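Local coordinates for protein exotoxin 3 (Staphylococcus aureus, PDB 2Z8L) that binds the sialylated glycan sialyl Lewis X and, as a superantigen-like toxin, probably targets sialylated glycoproteins of host cells, at residues A[81-86]-A[90-95]; A[27-32]-A[144-149]. One frame throughout, in Å; residues are numbered along the deposited sequence.

Contact 1. Residues A[81-86]-A[90-95]; sequences VVKEAE and GTVFSY. Unlike the reference sequence in segment 90-95: F93 (reference Tyr).
E84 N donates to F93 O over 2.8 Å, and F93 N returns a bond to A85 O, so both backbone groups of F93 are spent on two consecutive residues of the other segment. The first bond is nearly straight, with an N-H...O angle of 170°. A CA-H...O contact from E86 to T91 O follows where E86 and V92 form a non-hydrogen-bonded pair. Because E84 and A85 both stand opposite F93, the pairing is a classic beta bulge, set in the antiparallel hairpin of strands 85-86 and 92-100 in the OB-fold domain; strand 92-100 also pairs with strand 55-61.

Water 1 extends the polar network beyond the bulge: it donates to V82 O and to E84 OE2 (2.6 Å) and accepts from Y95 N. E84 OE2 is also hydrogen-bonded to Y24 OH, so two partners hold this one oxygen. The bend of E84 at chi2 (-71°) turns its carboxylate nearly parallel to the Y95 ring, the planes 16° apart, although the two side chains cross at about a right angle. Its CG makes a CH-pi contact over one ring face, 3.9 Å from the centroid of Y95.

K83 and E86 form a salt bridge within 81-86, K83 NZ to E86 OE1 at 2.7 Å, the nitrogen arriving from above the carboxylate plane. V92 packs against both partners: its CG2 is 3.6 Å from K83 NZ and also touches E86 OE1, while its CG1 meets K83 CG, the lysine chain crossing the valine at about a right angle. Extended beyond CG, E86 brings OE2 to within 3.3 Å of G90 CA. A85 CB meets the F93 ring at CD2, on the sheet face away from V92, and V81 CG1 packs on S94 CB at 3.9 Å.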
loop_
_atom_site.group_PDB
_atom_site.type_symbol
_atom_site.label_atom_id
_atom_site.label_comp_id
_atom_site.label_asym_id
_atom_site.label_seq_id
_atom_site.Cartn_x
_atom_site.Cartn_y
_atom_site.Cartn_z
ATOM N N VAL A 81 -3.013 2.706 -7.091
ATOM C CA VAL A 81 -2.817 4.100 -7.403
ATOM C C VAL A 81 -3.426 5.008 -6.309
ATOM O O VAL A 81 -4.598 4.836 -5.918
ATOM C CB VAL A 81 -3.459 4.449 -8.815
ATOM C CG1 VAL A 81 -3.315 5.962 -9.082
ATOM C CG2 VAL A 81 -2.867 3.601 -9.917
ATOM N N VAL A 82 -2.609 5.946 -5.815
ATOM C CA VAL A 82 -3.035 7.042 -4.954
ATOM C C VAL A 82 -2.514 8.310 -5.609
ATOM O O VAL A 82 -1.334 8.470 -5.798
ATOM C CB VAL A 82 -2.503 6.883 -3.493
ATOM C CG1 VAL A 82 -2.935 8.091 -2.657
ATOM C CG2 VAL A 82 -2.987 5.584 -2.913
ATOM N N LYS A 83 -3.412 9.182 -6.031
ATOM C CA LYS A 83 -3.008 10.358 -6.767
ATOM C C LYS A 83 -2.116 11.231 -5.909
ATOM O O LYS A 83 -2.503 11.588 -4.790
ATOM C CB LYS A 83 -4.255 11.118 -7.199
ATOM C CG LYS A 83 -4.021 12.106 -8.239
ATOM C CD LYS A 83 -5.349 12.697 -8.723
ATOM C CE LYS A 83 -6.285 11.593 -9.265
ATOM N NZ LYS A 83 -7.174 12.097 -10.370
ATOM N N GLU A 84 -0.903 11.533 -6.372
ATOM C CA GLU A 84 -0.011 12.448 -5.658
ATOM C C GLU A 84 -0.070 13.809 -6.326
ATOM O O GLU A 84 0.026 14.856 -5.677
ATOM C CB GLU A 84 1.435 11.949 -5.618
ATOM C CG GLU A 84 1.644 10.578 -4.965
ATOM C CD GLU A 84 1.466 10.558 -3.426
ATOM O OE1 GLU A 84 1.512 11.636 -2.764
ATOM O OE2 GLU A 84 1.299 9.433 -2.878
ATOM N N ALA A 85 -0.215 13.787 -7.642
ATOM C CA ALA A 85 -0.312 15.006 -8.437
ATOM C C ALA A 85 -1.070 14.704 -9.734
ATOM O O ALA A 85 -1.207 13.547 -10.130
ATOM C CB ALA A 85 1.084 15.540 -8.724
ATOM N N GLU A 86 -1.602 15.744 -10.363
ATOM C CA GLU A 86 -2.214 15.625 -11.679
ATOM C C GLU A 86 -1.989 16.914 -12.452
ATOM O O GLU A 86 -2.059 17.997 -11.879
ATOM C CB GLU A 86 -3.703 15.308 -11.546
ATOM C CG GLU A 86 -4.408 15.148 -12.888
ATOM C CD GLU A 86 -5.826 14.601 -12.773
ATOM O OE1 GLU A 86 -6.271 14.298 -11.646
ATOM O OE2 GLU A 86 -6.495 14.477 -13.824
ATOM N N GLY A 90 -4.348 15.936 -17.551
ATOM C CA GLY A 90 -5.065 14.974 -16.756
ATOM C C GLY A 90 -4.224 13.745 -16.505
ATOM O O GLY A 90 -4.766 12.702 -16.148
ATOM N N THR A 91 -2.909 13.853 -16.698
ATOM C CA THR A 91 -1.996 12.731 -16.354
ATOM C C THR A 91 -1.853 12.642 -14.856
ATOM O O THR A 91 -1.419 13.598 -14.230
ATOM C CB THR A 91 -0.596 12.941 -16.948
ATOM O OG1 THR A 91 -0.703 13.036 -18.379
ATOM C CG2 THR A 91 0.345 11.819 -16.561
ATOM N N VAL A 92 -2.167 11.473 -14.296
ATOM C CA VAL A 92 -2.108 11.261 -12.858
ATOM C C VAL A 92 -0.747 10.673 -12.481
ATOM O O VAL A 92 -0.247 9.803 -13.206
ATOM C CB VAL A 92 -3.203 10.299 -12.438
ATOM C CG1 VAL A 92 -2.947 9.791 -11.039
ATOM C CG2 VAL A 92 -4.554 11.001 -12.518
ATOM N N PHE A 93 -0.153 11.152 -11.389
ATOM C CA PHE A 93 1.146 10.664 -10.904
ATOM C C PHE A 93 0.946 9.964 -9.584
ATOM O O PHE A 93 0.257 10.468 -8.726
ATOM C CB PHE A 93 2.134 11.806 -10.713
ATOM C CG PHE A 93 2.328 12.599 -11.968
ATOM C CD1 PHE A 93 3.270 12.213 -12.902
ATOM C CD2 PHE A 93 1.475 13.639 -12.280
ATOM C CE1 PHE A 93 3.420 12.895 -14.096
ATOM C CE2 PHE A 93 1.613 14.317 -13.460
ATOM C CZ PHE A 93 2.593 13.943 -14.380
ATOM N N SER A 94 1.588 8.817 -9.445
ATOM C CA SER A 94 1.514 8.043 -8.227
ATOM C C SER A 94 2.841 7.322 -8.023
ATOM O O SER A 94 3.624 7.156 -8.975
ATOM C CB SER A 94 0.333 7.038 -8.334
ATOM O OG SER A 94 0.167 6.212 -7.183
ATOM N N TYR A 95 3.117 6.953 -6.774
ATOM C CA TYR A 95 4.375 6.317 -6.363
ATOM C C TYR A 95 4.207 4.842 -6.100
ATOM O O TYR A 95 3.415 4.446 -5.249
ATOM C CB TYR A 95 4.885 6.916 -5.040
ATOM C CG TYR A 95 5.157 8.362 -5.020
ATOM C CD1 TYR A 95 5.755 8.994 -6.091
ATOM C CD2 TYR A 95 4.911 9.102 -3.862
ATOM C CE1 TYR A 95 6.037 10.344 -6.057
ATOM C CE2 TYR A 95 5.188 10.436 -3.828
ATOM C CZ TYR A 95 5.762 11.051 -4.930
ATOM O OH TYR A 95 6.055 12.410 -4.921
HETATM O O HOH W 1 1.076 7.549 -4.633
#

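Contact 2. Residues A[27-32]-A[144-149]; sequences GASKEL and LDFKLR. Unlike the reference sequence in segment 27-32: G27 (reference Arg).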
loop_
_atom_site.group_PDB
_atom_site.type_symbol
_atom_site.label_atom_id
_atom_site.label_comp_id
_atom_site.label_asym_id
_atom_site.label_seq_id
_atom_site.Cartn_x
_atom_site.Cartn_y
_atom_site.Cartn_z
ATOM N N GLY A 27 -8.344 9.523 1.728
ATOM C CA GLY A 27 -8.648 9.902 0.382
ATOM C C GLY A 27 -8.806 8.740 -0.562
ATOM O O GLY A 27 -8.720 7.576 -0.200
ATOM N N ALA A 28 -9.041 9.087 -1.816
ATOM C CA ALA A 28 -9.338 8.100 -2.802
ATOM C C ALA A 28 -8.103 7.298 -3.235
ATOM O O ALA A 28 -6.951 7.762 -3.214
ATOM C CB ALA A 28 -9.985 8.771 -4.023
ATOM N N SER A 29 -8.379 6.058 -3.570
ATOM C CA SER A 29 -7.383 5.164 -4.165
ATOM C C SER A 29 -8.077 4.249 -5.168
ATOM O O SER A 29 -9.303 4.174 -5.182
ATOM C CB SER A 29 -6.713 4.359 -3.069
ATOM O OG SER A 29 -7.630 3.477 -2.436
ATOM N N LYS A 30 -7.291 3.617 -6.047
ATOM C CA LYS A 30 -7.856 2.651 -6.990
ATOM C C LYS A 30 -6.876 1.547 -7.347
ATOM O O LYS A 30 -5.665 1.758 -7.320
ATOM C CB LYS A 30 -8.371 3.349 -8.242
ATOM C CG LYS A 30 -7.369 4.116 -9.045
ATOM C CD LYS A 30 -7.976 4.473 -10.442
ATOM C CE LYS A 30 -7.244 5.618 -11.198
ATOM N NZ LYS A 30 -7.092 6.908 -10.403
ATOM N N GLU A 31 -7.417 0.350 -7.588
ATOM C CA GLU A 31 -6.632 -0.836 -7.961
ATOM C C GLU A 31 -6.871 -1.065 -9.435
ATOM O O GLU A 31 -8.031 -1.298 -9.846
ATOM C CB GLU A 31 -7.106 -2.062 -7.167
ATOM C CG GLU A 31 -6.000 -2.993 -6.458
ATOM C CD GLU A 31 -4.772 -3.496 -7.306
ATOM O OE1 GLU A 31 -3.570 -3.333 -6.810
ATOM O OE2 GLU A 31 -4.994 -4.131 -8.385
ATOM N N LEU A 32 -5.833 -0.956 -10.249
ATOM C CA LEU A 32 -5.950 -1.185 -11.679
ATOM C C LEU A 32 -5.440 -2.586 -11.933
ATOM O O LEU A 32 -4.491 -3.017 -11.313
ATOM C CB LEU A 32 -5.172 -0.186 -12.473
ATOM C CG LEU A 32 -5.648 1.252 -12.308
ATOM C CD1 LEU A 32 -4.631 2.060 -13.017
ATOM C CD2 LEU A 32 -7.061 1.473 -12.850
ATOM N N LEU A 144 -0.948 -2.268 1.490
ATOM C CA LEU A 144 -1.264 -2.680 2.855
ATOM C C LEU A 144 -1.269 -1.490 3.802
ATOM O O LEU A 144 -2.219 -1.303 4.594
ATOM C CB LEU A 144 -0.212 -3.688 3.292
ATOM C CG LEU A 144 -0.432 -5.113 2.919
ATOM C CD1 LEU A 144 0.838 -5.861 3.291
ATOM C CD2 LEU A 144 -1.659 -5.534 3.823
ATOM N N ASP A 145 -0.223 -0.668 3.746
ATOM C CA ASP A 145 -0.119 0.547 4.598
ATOM C C ASP A 145 -1.370 1.391 4.424
ATOM O O ASP A 145 -2.032 1.756 5.399
ATOM C CB ASP A 145 1.184 1.316 4.236
ATOM C CG ASP A 145 1.297 2.712 4.870
ATOM O OD1 ASP A 145 1.521 2.742 6.087
ATOM O OD2 ASP A 145 1.162 3.744 4.159
ATOM N N PHE A 146 -1.729 1.678 3.196
ATOM C CA PHE A 146 -2.828 2.589 2.928
ATOM C C PHE A 146 -4.174 2.038 3.410
ATOM O O PHE A 146 -4.937 2.706 4.126
ATOM C CB PHE A 146 -2.878 2.912 1.451
ATOM C CG PHE A 146 -3.799 4.072 1.114
ATOM C CD1 PHE A 146 -5.152 3.887 0.887
ATOM C CD2 PHE A 146 -3.293 5.366 1.014
ATOM C CE1 PHE A 146 -5.963 4.995 0.591
ATOM C CE2 PHE A 146 -4.082 6.427 0.745
ATOM C CZ PHE A 146 -5.435 6.253 0.556
ATOM N N LYS A 147 -4.455 0.796 3.008
ATOM C CA LYS A 147 -5.707 0.205 3.407
ATOM C C LYS A 147 -5.833 -0.004 4.937
ATOM O O LYS A 147 -6.950 0.149 5.503
ATOM C CB LYS A 147 -5.887 -1.074 2.662
ATOM C CG LYS A 147 -6.146 -0.784 1.212
ATOM C CD LYS A 147 -6.581 -1.992 0.499
ATOM C CE LYS A 147 -7.320 -1.603 -0.828
ATOM N NZ LYS A 147 -7.390 -2.770 -1.793
ATOM N N LEU A 148 -4.768 -0.427 5.604
ATOM C CA LEU A 148 -4.850 -0.632 7.052
ATOM C C LEU A 148 -5.006 0.687 7.777
ATOM O O LEU A 148 -5.822 0.790 8.671
ATOM C CB LEU A 148 -3.622 -1.363 7.535
ATOM C CG LEU A 148 -3.400 -2.834 7.108
ATOM C CD1 LEU A 148 -2.010 -3.333 7.479
ATOM C CD2 LEU A 148 -4.500 -3.781 7.659
ATOM N N ARG A 149 -4.264 1.730 7.388
ATOM C CA ARG A 149 -4.514 3.073 7.995
ATOM C C ARG A 149 -5.918 3.584 7.735
ATOM O O ARG A 149 -6.550 4.106 8.659
ATOM C CB ARG A 149 -3.503 4.141 7.564
ATOM C CG ARG A 149 -2.044 3.779 7.916
ATOM C CD ARG A 149 -1.188 4.991 7.894
ATOM N NE ARG A 149 0.181 4.660 7.629
ATOM C CZ ARG A 149 1.221 5.427 7.901
ATOM N NH1 ARG A 149 1.051 6.592 8.499
ATOM N NH2 ARG A 149 2.418 4.997 7.539
#
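The F146 ring points from the helix at the loop that leads into strand 30-33, and its far end does the touching. G27 O lies in the ring plane at the edge, 3.6 Å from F146 CZ, so the carbonyl oxygen faces the rim of the ring; Q150 NE2, from the next turn of the helix, hydrogen-bonds the same oxygen. S29 approaches one atom further round, its CB and OG both 3.8 Å from F146 CE1. With OG between the backbone N and the carbonyl carbon (chi1 66°), the S29 hydroxyl lies beside CE1, oblique to the ring. F146 has CG anti to its backbone N (chi1 -168°), which sends the ring outward from helix 141-155 across to 27-29. No hydrogen bond links the two segments. This is where the OB-fold domain meets the long helix of the beta-grasp domain, the two-domain plan of the staphylococcal and streptococcal toxin family. The Y25 ring also meets F146, their planes at about 45°.

Further round the helix, R149 grips D145 side-on: NE and NH2 both donate to D145 OD1 at 2.8 Å, with that oxygen in the guanidinium plane. NH2 takes the syn lone pair. The other carboxylate oxygen, D145 OD2, is hydrogen-bonded to Y25 OH, and R149 NH1 reaches Y159 OH and K184 O, K184 being a residue of the glycan pocket.

Overall arrangement
From the N terminus, the chain passes helix 18-25 and enters 27-32, the first half of contact 2, whose partner 144-149 comes more than a hundred residues later on helix 141-155. Contact 1 is nested wholly inside that long loop and closes a short one of its own, the hairpin from 81-86 to 90-95. Both halves of contact 1 belong to the OB-fold domain, while contact 2 ties that domain to the beta-grasp domain. Their centres lie about 13 Å apart, yet they touch: V81 N probably hydrogen-bonds K30 O (2.8 Å), joining strands 77-81 and 30-33, and V82 CG2 packs against F146 CE2 at 3.9 Å.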